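Local atomic coordinates of branched-chain-amino-acid aminotransferase (Pseudomonas sp. UW4, PDB entry 6JIF), a protein that catalyses the reversible, pyridoxal-5'-phosphate-dependent transfer of the amino group between branched-chain amino acids and 2-oxo acids. Residues G49-G54 against P113-E118; T278-E283 against Y338-G343. All coordinates share one frame; numbering follows the deposited sequence.

Contact 1 (G49-G54 against P113-E118); sequences GEWDKG and PQVDTE
Trp51 lays its indole against the extended segment Pro113-Val115, tying the outermost strand, 50-57, of an antiparallel sheet to the segment that leads into helix 117-130. The sheet belongs to the smaller part of the class IV aminotransferase fold, with helices 96-109 and 117-130 packed on it. The tight part of the contact surrounds the indole. NE1 of Trp51 donates to O of Gln114 (3.0 Å, N-H...O angle 156°); the acceptor lies close to the indole plane, whereas the donor stands well above the plane of the carbonyl. CG2 of Val115 comes obliquely to the rim of the ring, 3.8 Å from CZ2 of Trp51. This methyl lies beside the backbone N of its own residue because CG1 takes the position anti to that N (chi1 -179°). Phe46 meets the indole edge-to-face, and Phe167 touches both Trp51 and Val115. With an alanine here in place of Trp51, O of Gln114 would probably lose its indole donor and a gap would be likely to open beside Val115 and Pro113. The loose side lies along the strand, where Glu50 and Lys53 are exposed; Gln114, also exposed, leans on Gln104 and Ala108 of helix 96-109. Asp52 instead folds back into an Asx turn, OD1 accepting from N of Gly54 at 2.7 Å. CZ2 of Trp51 also meets Pro113, whose CG lies 4.0 Å from it.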
ATOM      1  N   GLY B  49     -11.214  17.981 -13.047  1.00 35.08           N
ATOM      2  CA  GLY B  49     -12.324  17.991 -12.117  1.00 31.93           C
ATOM      3  C   GLY B  49     -13.516  17.138 -12.489  1.00 32.21           C
ATOM      4  O   GLY B  49     -14.560  17.263 -11.842  1.00 31.85           O
ATOM      5  N   GLU B  50     -13.411  16.274 -13.500  1.00 24.94           N
ATOM      6  CA  GLU B  50     -14.583  15.522 -13.913  1.00 26.78           C
ATOM      7  C   GLU B  50     -14.200  14.179 -14.498  1.00 29.82           C
ATOM      8  O   GLU B  50     -13.136  14.042 -15.117  1.00 28.00           O
ATOM      9  CB  GLU B  50     -15.388  16.236 -14.974  1.00 31.11           C
ATOM     10  CG  GLU B  50     -16.124  17.441 -14.501  1.00 46.34           C
ATOM     11  CD  GLU B  50     -16.638  18.216 -15.684  1.00 61.79           C
ATOM     12  OE1 GLU B  50     -17.687  17.795 -16.244  1.00 65.54           O
ATOM     13  OE2 GLU B  50     -15.970  19.211 -16.073  1.00 66.89           O
ATOM     14  N   TRP B  51     -15.114  13.214 -14.329  1.00 27.06           N
ATOM     15  CA  TRP B  51     -15.045  11.948 -15.050  1.00 25.95           C
ATOM     16  C   TRP B  51     -15.548  12.144 -16.469  1.00 25.16           C
ATOM     17  O   TRP B  51     -16.498  12.906 -16.721  1.00 30.12           O
ATOM     18  CB  TRP B  51     -15.875  10.847 -14.372  1.00 21.36           C
ATOM     19  CG  TRP B  51     -15.328  10.364 -13.041  1.00 20.03           C
ATOM     20  CD1 TRP B  51     -15.845  10.634 -11.817  1.00 19.73           C
ATOM     21  CD2 TRP B  51     -14.174   9.574 -12.820  1.00 21.54           C
ATOM     22  NE1 TRP B  51     -15.102  10.051 -10.837  1.00 21.39           N
ATOM     23  CE2 TRP B  51     -14.066   9.379 -11.420  1.00 21.13           C
ATOM     24  CE3 TRP B  51     -13.239   8.976 -13.652  1.00 24.17           C
ATOM     25  CZ2 TRP B  51     -13.036   8.665 -10.836  1.00 21.93           C
ATOM     26  CZ3 TRP B  51     -12.214   8.244 -13.061  1.00 21.56           C
ATOM     27  CH2 TRP B  51     -12.129   8.084 -11.667  1.00 23.78           C
ATOM     28  N   ASP B  52     -14.894  11.482 -17.410  1.00 29.01           N
ATOM     29  CA  ASP B  52     -15.423  11.469 -18.758  1.00 28.25           C
ATOM     30  C   ASP B  52     -16.635  10.549 -18.815  1.00 28.60           C
ATOM     31  O   ASP B  52     -17.084   9.999 -17.811  1.00 27.09           O
ATOM     32  CB  ASP B  52     -14.341  11.082 -19.761  1.00 27.29           C
ATOM     33  CG  ASP B  52     -13.825   9.675 -19.565  1.00 28.91           C
ATOM     34  OD1 ASP B  52     -14.553   8.799 -19.059  1.00 26.18           O
ATOM     35  OD2 ASP B  52     -12.678   9.431 -19.966  1.00 30.54           O
ATOM     36  N   LYS B  53     -17.168  10.352 -20.008  1.00 35.70           N
ATOM     37  CA  LYS B  53     -18.368   9.539 -20.048  1.00 30.45           C
ATOM     38  C   LYS B  53     -18.058   8.058 -20.043  1.00 28.92           C
ATOM     39  O   LYS B  53     -18.963   7.254 -19.854  1.00 35.47           O
ATOM     40  CB  LYS B  53     -19.188   9.896 -21.288  1.00 32.88           C
ATOM     41  CG  LYS B  53     -20.157  11.047 -21.064  1.00 45.58           C
ATOM     42  CD  LYS B  53     -19.433  12.333 -20.647  1.00 53.94           C
ATOM     43  CE  LYS B  53     -20.396  13.468 -20.280  1.00 53.46           C
ATOM     44  NZ  LYS B  53     -21.621  13.413 -21.147  1.00 56.61           N
ATOM     45  N   GLY B  54     -16.796   7.674 -20.116  1.00 34.44           N
ATOM     46  CA  GLY B  54     -16.453   6.277 -20.078  1.00 32.01           C
ATOM     47  C   GLY B  54     -16.681   5.611 -21.424  1.00 27.13           C
ATOM     48  O   GLY B  54     -17.492   6.037 -22.240  1.00 30.68           O
ATOM     49  N   PRO B 113     -10.960  10.989  -6.500  1.00 16.72           N
ATOM     50  CA  PRO B 113     -12.346  11.376  -6.806  1.00 23.41           C
ATOM     51  C   PRO B 113     -13.237  10.157  -6.704  1.00 17.04           C
ATOM     52  O   PRO B 113     -12.824   9.044  -7.014  1.00 19.75           O
ATOM     53  CB  PRO B 113     -12.277  11.892  -8.244  1.00 22.70           C
ATOM     54  CG  PRO B 113     -10.982  11.383  -8.779  1.00 24.78           C
ATOM     55  CD  PRO B 113     -10.051  11.245  -7.632  1.00 25.07           C
ATOM     56  N   GLN B 114     -14.462  10.390  -6.259  1.00 22.33           N
ATOM     57  CA  GLN B 114     -15.396   9.306  -6.060  1.00 19.79           C
ATOM     58  C   GLN B 114     -16.217   9.106  -7.334  1.00 19.39           C
ATOM     59  O   GLN B 114     -16.454  10.041  -8.106  1.00 19.43           O
ATOM     60  CB  GLN B 114     -16.299   9.611  -4.861  1.00 17.30           C
ATOM     61  CG  GLN B 114     -15.542   9.742  -3.585  1.00 27.70           C
ATOM     62  CD  GLN B 114     -16.406  10.171  -2.436  1.00 31.85           C
ATOM     63  OE1 GLN B 114     -17.615   9.931  -2.418  1.00 33.12           O
ATOM     64  NE2 GLN B 114     -15.795  10.863  -1.487  1.00 35.74           N
ATOM     65  N   VAL B 115     -16.627   7.867  -7.539  1.00 16.55           N
ATOM     66  CA  VAL B 115     -17.558   7.488  -8.595  1.00 19.63           C
ATOM     67  C   VAL B 115     -18.922   7.385  -7.934  1.00 19.54           C
ATOM     68  O   VAL B 115     -19.092   6.580  -7.012  1.00 18.05           O
ATOM     69  CB  VAL B 115     -17.151   6.164  -9.251  1.00 21.54           C
ATOM     70  CG1 VAL B 115     -18.131   5.773 -10.404  1.00 20.38           C
ATOM     71  CG2 VAL B 115     -15.735   6.269  -9.764  1.00 18.68           C
ATOM     72  N   ASP B 116     -19.879   8.214  -8.388  1.00 21.81           N
ATOM     73  CA  ASP B 116     -21.203   8.185  -7.778  1.00 17.02           C
ATOM     74  C   ASP B 116     -21.899   6.856  -8.089  1.00 16.47           C
ATOM     75  O   ASP B 116     -21.557   6.128  -9.020  1.00 19.97           O
ATOM     76  CB  ASP B 116     -22.058   9.381  -8.221  1.00 24.30           C
ATOM     77  CG  ASP B 116     -22.336   9.395  -9.703  1.00 39.42           C
ATOM     78  OD1 ASP B 116     -23.299   8.712 -10.177  1.00 39.92           O
ATOM     79  OD2 ASP B 116     -21.603  10.130 -10.403  1.00 51.27           O
ATOM     80  N   THR B 117     -22.871   6.537  -7.246  1.00 15.98           N
ATOM     81  CA  THR B 117     -23.432   5.192  -7.230  1.00 18.92           C
ATOM     82  C   THR B 117     -24.114   4.827  -8.547  1.00 18.20           C
ATOM     83  O   THR B 117     -23.951   3.710  -9.048  1.00 18.52           O
ATOM     84  CB  THR B 117     -24.410   5.089  -6.062  1.00 20.17           C
ATOM     85  OG1 THR B 117     -23.676   5.212  -4.856  1.00 24.57           O
ATOM     86  CG2 THR B 117     -25.160   3.713  -6.105  1.00 26.62           C
ATOM     87  N   GLU B 118     -24.856   5.759  -9.155  1.00 19.51           N
ATOM     88  CA  GLU B 118     -25.564   5.362 -10.379  1.00 23.42           C
ATOM     89  C   GLU B 118     -24.585   5.186 -11.532  1.00 23.00           C
ATOM     90  O   GLU B 118     -24.690   4.217 -12.277  1.00 24.57           O
ATOM     91  CB  GLU B 118     -26.689   6.347 -10.733  1.00 38.38           C
ATOM     92  CG  GLU B 118     -27.903   6.215  -9.774  1.00 54.25           C
ATOM     93  CD  GLU B 118     -28.369   4.734  -9.564  1.00 67.29           C
ATOM     94  OE1 GLU B 118     -28.772   4.052 -10.546  1.00 70.16           O
ATOM     95  OE2 GLU B 118     -28.317   4.239  -8.407  1.00 69.15           O
TER

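Contact 2 (T278-E283 against Y338-G343); sequences TRLGME and YKELTG
A surface contact, part apolar and part ionic and bridged by water, joins Arg279 and Leu280, just past helix 267-278, to Glu340 on helix 332-346. It lies in the larger part of the class IV aminotransferase fold, which carries the mixed sheet, and the loop 278-283 runs on into strand 284-287. Glu340 faces both loop residues. Its aliphatic stem meets Leu280, with CD1 of Leu280 4.2 Å from CB of Glu340, and Leu280 continues along the same helix onto Lys336 and Leu337. The carboxylate swings toward Arg279: CG of Glu340 is anti to the backbone N (chi1 -176°), and a bend at chi2 carries OE2 to within 3.5 Å of CB of Arg279. The arginine chain also bends at chi2, which brings NH1 back toward the carboxylate, the two planes 83° apart. In this nearly perpendicular setting the salt bridge is long, 3.8 Å from NH1 of Arg279 to OE2 of Glu340, and the groups do not pair side by side. NH1 finds a firmer partner in the backbone O of Glu350, which probably holds the guanidinium in place, while Ile349 touches both Arg279 and Glu340. A water completes the link between the charges, accepting from NH1 of Arg279 at 3.2 Å and donating to OE2 of Glu340 at 2.5 Å.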
ATOM      1  N   THR B 278     -32.738 -11.606   9.507  1.00 19.78           N
ATOM      2  CA  THR B 278     -34.063 -11.438   8.934  1.00 17.34           C
ATOM      3  C   THR B 278     -34.598 -12.682   8.229  1.00 19.28           C
ATOM      4  O   THR B 278     -35.785 -12.702   7.871  1.00 17.31           O
ATOM      5  CB  THR B 278     -34.083 -10.261   7.957  1.00 21.29           C
ATOM      6  OG1 THR B 278     -33.301 -10.603   6.810  1.00 18.66           O
ATOM      7  CG2 THR B 278     -33.430  -9.055   8.629  1.00 21.11           C
ATOM      8  N   ARG B 279     -33.760 -13.673   7.940  1.00 15.84           N
ATOM      9  CA  ARG B 279     -34.256 -14.865   7.262  1.00 16.03           C
ATOM     10  C   ARG B 279     -34.029 -16.165   8.023  1.00 17.67           C
ATOM     11  O   ARG B 279     -34.768 -17.141   7.792  1.00 18.83           O
ATOM     12  CB  ARG B 279     -33.656 -14.962   5.833  1.00 16.78           C
ATOM     13  CG  ARG B 279     -34.185 -13.870   4.859  1.00 16.24           C
ATOM     14  CD  ARG B 279     -35.632 -14.085   4.526  1.00 20.90           C
ATOM     15  NE  ARG B 279     -36.019 -13.115   3.491  1.00 20.45           N
ATOM     16  CZ  ARG B 279     -35.842 -13.306   2.184  1.00 23.06           C
ATOM     17  NH1 ARG B 279     -35.322 -14.431   1.748  1.00 19.40           N
ATOM     18  NH2 ARG B 279     -36.206 -12.356   1.308  1.00 22.00           N
ATOM     19  N   LEU B 280     -32.987 -16.252   8.860  1.00 16.45           N
ATOM     20  CA  LEU B 280     -32.649 -17.512   9.522  1.00 15.75           C
ATOM     21  C   LEU B 280     -32.982 -17.542  11.005  1.00 20.78           C
ATOM     22  O   LEU B 280     -32.673 -18.537  11.659  1.00 21.99           O
ATOM     23  CB  LEU B 280     -31.150 -17.802   9.353  1.00 14.88           C
ATOM     24  CG  LEU B 280     -30.826 -17.858   7.867  1.00 21.95           C
ATOM     25  CD1 LEU B 280     -29.360 -17.810   7.600  1.00 18.70           C
ATOM     26  CD2 LEU B 280     -31.468 -19.164   7.309  1.00 23.63           C
ATOM     27  N   GLY B 281     -33.552 -16.468  11.549  1.00 22.83           N
ATOM     28  CA  GLY B 281     -33.930 -16.397  12.948  1.00 25.90           C
ATOM     29  C   GLY B 281     -32.757 -16.447  13.897  1.00 17.18           C
ATOM     30  O   GLY B 281     -32.896 -16.958  15.009  1.00 25.58           O
ATOM     31  N   MET B 282     -31.607 -15.907  13.491  1.00 17.12           N
ATOM     32  CA  MET B 282     -30.393 -15.950  14.310  1.00 15.85           C
ATOM     33  C   MET B 282     -30.064 -14.602  14.966  1.00 25.95           C
ATOM     34  O   MET B 282     -30.408 -13.531  14.451  1.00 28.48           O
ATOM     35  CB  MET B 282     -29.191 -16.403  13.479  1.00 14.89           C
ATOM     36  CG  MET B 282     -29.344 -17.822  12.951  1.00 25.48           C
ATOM     37  SD  MET B 282     -27.970 -18.190  11.830  1.00 27.96           S
ATOM     38  CE  MET B 282     -26.668 -18.320  13.030  1.00 19.65           C
ATOM     39  N   GLU B 283     -29.380 -14.668  16.116  1.00 20.13           N
ATOM     40  CA  GLU B 283     -28.799 -13.493  16.784  1.00 21.10           C
ATOM     41  C   GLU B 283     -27.410 -13.218  16.224  1.00 17.98           C
ATOM     42  O   GLU B 283     -26.664 -14.155  15.921  1.00 19.84           O
ATOM     43  CB  GLU B 283     -28.716 -13.711  18.299  1.00 22.24           C
ATOM     44  CG  GLU B 283     -29.873 -13.146  19.088  1.00 36.06           C
ATOM     45  CD  GLU B 283     -30.330 -14.032  20.226  1.00 48.28           C
ATOM     46  OE1 GLU B 283     -29.669 -15.072  20.503  1.00 51.99           O
ATOM     47  OE2 GLU B 283     -31.372 -13.701  20.844  1.00 55.39           O
ATOM     48  N   TYR B 338     -24.460 -20.911   4.057  1.00 15.51           N
ATOM     49  CA  TYR B 338     -24.022 -20.996   2.672  1.00 17.46           C
ATOM     50  C   TYR B 338     -25.207 -21.249   1.730  1.00 12.87           C
ATOM     51  O   TYR B 338     -25.304 -20.642   0.652  1.00 16.23           O
ATOM     52  CB  TYR B 338     -23.011 -22.118   2.566  1.00 17.47           C
ATOM     53  CG  TYR B 338     -22.502 -22.336   1.189  1.00 17.31           C
ATOM     54  CD1 TYR B 338     -21.466 -21.560   0.710  1.00 18.71           C
ATOM     55  CD2 TYR B 338     -23.037 -23.348   0.379  1.00 18.39           C
ATOM     56  CE1 TYR B 338     -20.969 -21.765  -0.541  1.00 25.49           C
ATOM     57  CE2 TYR B 338     -22.546 -23.560  -0.903  1.00 21.04           C
ATOM     58  CZ  TYR B 338     -21.507 -22.768  -1.351  1.00 26.85           C
ATOM     59  OH  TYR B 338     -21.010 -22.945  -2.626  1.00 25.57           O
ATOM     60  N   LYS B 339     -26.111 -22.127   2.133  1.00 14.95           N
ATOM     61  CA  LYS B 339     -27.291 -22.428   1.309  1.00 13.91           C
ATOM     62  C   LYS B 339     -28.115 -21.163   1.091  1.00 16.49           C
ATOM     63  O   LYS B 339     -28.529 -20.860  -0.033  1.00 18.96           O
ATOM     64  CB  LYS B 339     -28.134 -23.495   1.975  1.00 14.52           C
ATOM     65  CG  LYS B 339     -29.395 -23.839   1.116  1.00 30.31           C
ATOM     66  CD  LYS B 339     -30.124 -25.109   1.572  1.00 30.03           C
ATOM     67  CE  LYS B 339     -31.139 -24.821   2.668  1.00 38.29           C
ATOM     68  NZ  LYS B 339     -30.927 -25.691   3.906  1.00 45.73           N
ATOM     69  N   GLU B 340     -28.340 -20.407   2.166  1.00 20.95           N
ATOM     70  CA  GLU B 340     -29.184 -19.217   2.070  1.00 20.41           C
ATOM     71  C   GLU B 340     -28.543 -18.163   1.167  1.00 17.42           C
ATOM     72  O   GLU B 340     -29.205 -17.577   0.273  1.00 17.28           O
ATOM     73  CB  GLU B 340     -29.440 -18.663   3.478  1.00 16.59           C
ATOM     74  CG  GLU B 340     -30.396 -17.463   3.513  1.00 22.46           C
ATOM     75  CD  GLU B 340     -31.877 -17.831   3.197  1.00 25.70           C
ATOM     76  OE1 GLU B 340     -32.247 -19.037   3.148  1.00 25.15           O
ATOM     77  OE2 GLU B 340     -32.731 -16.887   3.067  1.00 28.82           O
ATOM     78  N   LEU B 341     -27.252 -17.926   1.365  1.00 16.61           N
ATOM     79  CA  LEU B 341     -26.573 -16.861   0.645  1.00 16.42           C
ATOM     80  C   LEU B 341     -26.435 -17.201  -0.834  1.00 17.71           C
ATOM     81  O   LEU B 341     -26.740 -16.373  -1.701  1.00 18.63           O
ATOM     82  CB  LEU B 341     -25.204 -16.586   1.276  1.00 11.99           C
ATOM     83  CG  LEU B 341     -24.497 -15.474   0.454  1.00 20.14           C
ATOM     84  CD1 LEU B 341     -25.376 -14.162   0.339  1.00 16.99           C
ATOM     85  CD2 LEU B 341     -23.136 -15.129   1.055  1.00 28.07           C
ATOM     86  N   THR B 342     -25.991 -18.415  -1.150  1.00 14.13           N
ATOM     87  CA  THR B 342     -25.917 -18.806  -2.566  1.00 13.33           C
ATOM     88  C   THR B 342     -27.297 -18.880  -3.221  1.00 16.10           C
ATOM     89  O   THR B 342     -27.425 -18.583  -4.415  1.00 16.99           O
ATOM     90  CB  THR B 342     -25.172 -20.143  -2.700  1.00 17.53           C
ATOM     91  OG1 THR B 342     -25.910 -21.210  -2.036  1.00 20.82           O
ATOM     92  CG2 THR B 342     -23.778 -19.991  -2.056  1.00 17.83           C
ATOM     93  N   GLY B 343     -28.335 -19.258  -2.465  1.00 14.82           N
ATOM     94  CA  GLY B 343     -29.677 -19.264  -3.033  1.00 16.21           C
ATOM     95  C   GLY B 343     -30.147 -17.867  -3.408  1.00 14.68           C
ATOM     96  O   GLY B 343     -30.765 -17.678  -4.464  1.00 18.98           O
TER
HETATM   97  O   HOH W   1     -35.222 -17.253   3.177  1.00 21.62           O

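How the contacts relate
The two contacts lie in different parts of the subunit, their centres about 35 Å apart and their nearest atoms about 19 Å apart, and they share no helix or strand. Contact 1 is partly buried and fastens an edge strand to the lead-in of a helix; contact 2 is a surface contact between a loop and a helix. Their chemistry follows: an aromatic ring with one direct hydrogen bond to a backbone carbonyl in the first, a long ion pair relayed by water in the second. Apolar contacts accompany both: in 49-54/113-118 they use the same indole that makes the hydrogen bond, in 278-283/338-343 they sit beside the charges.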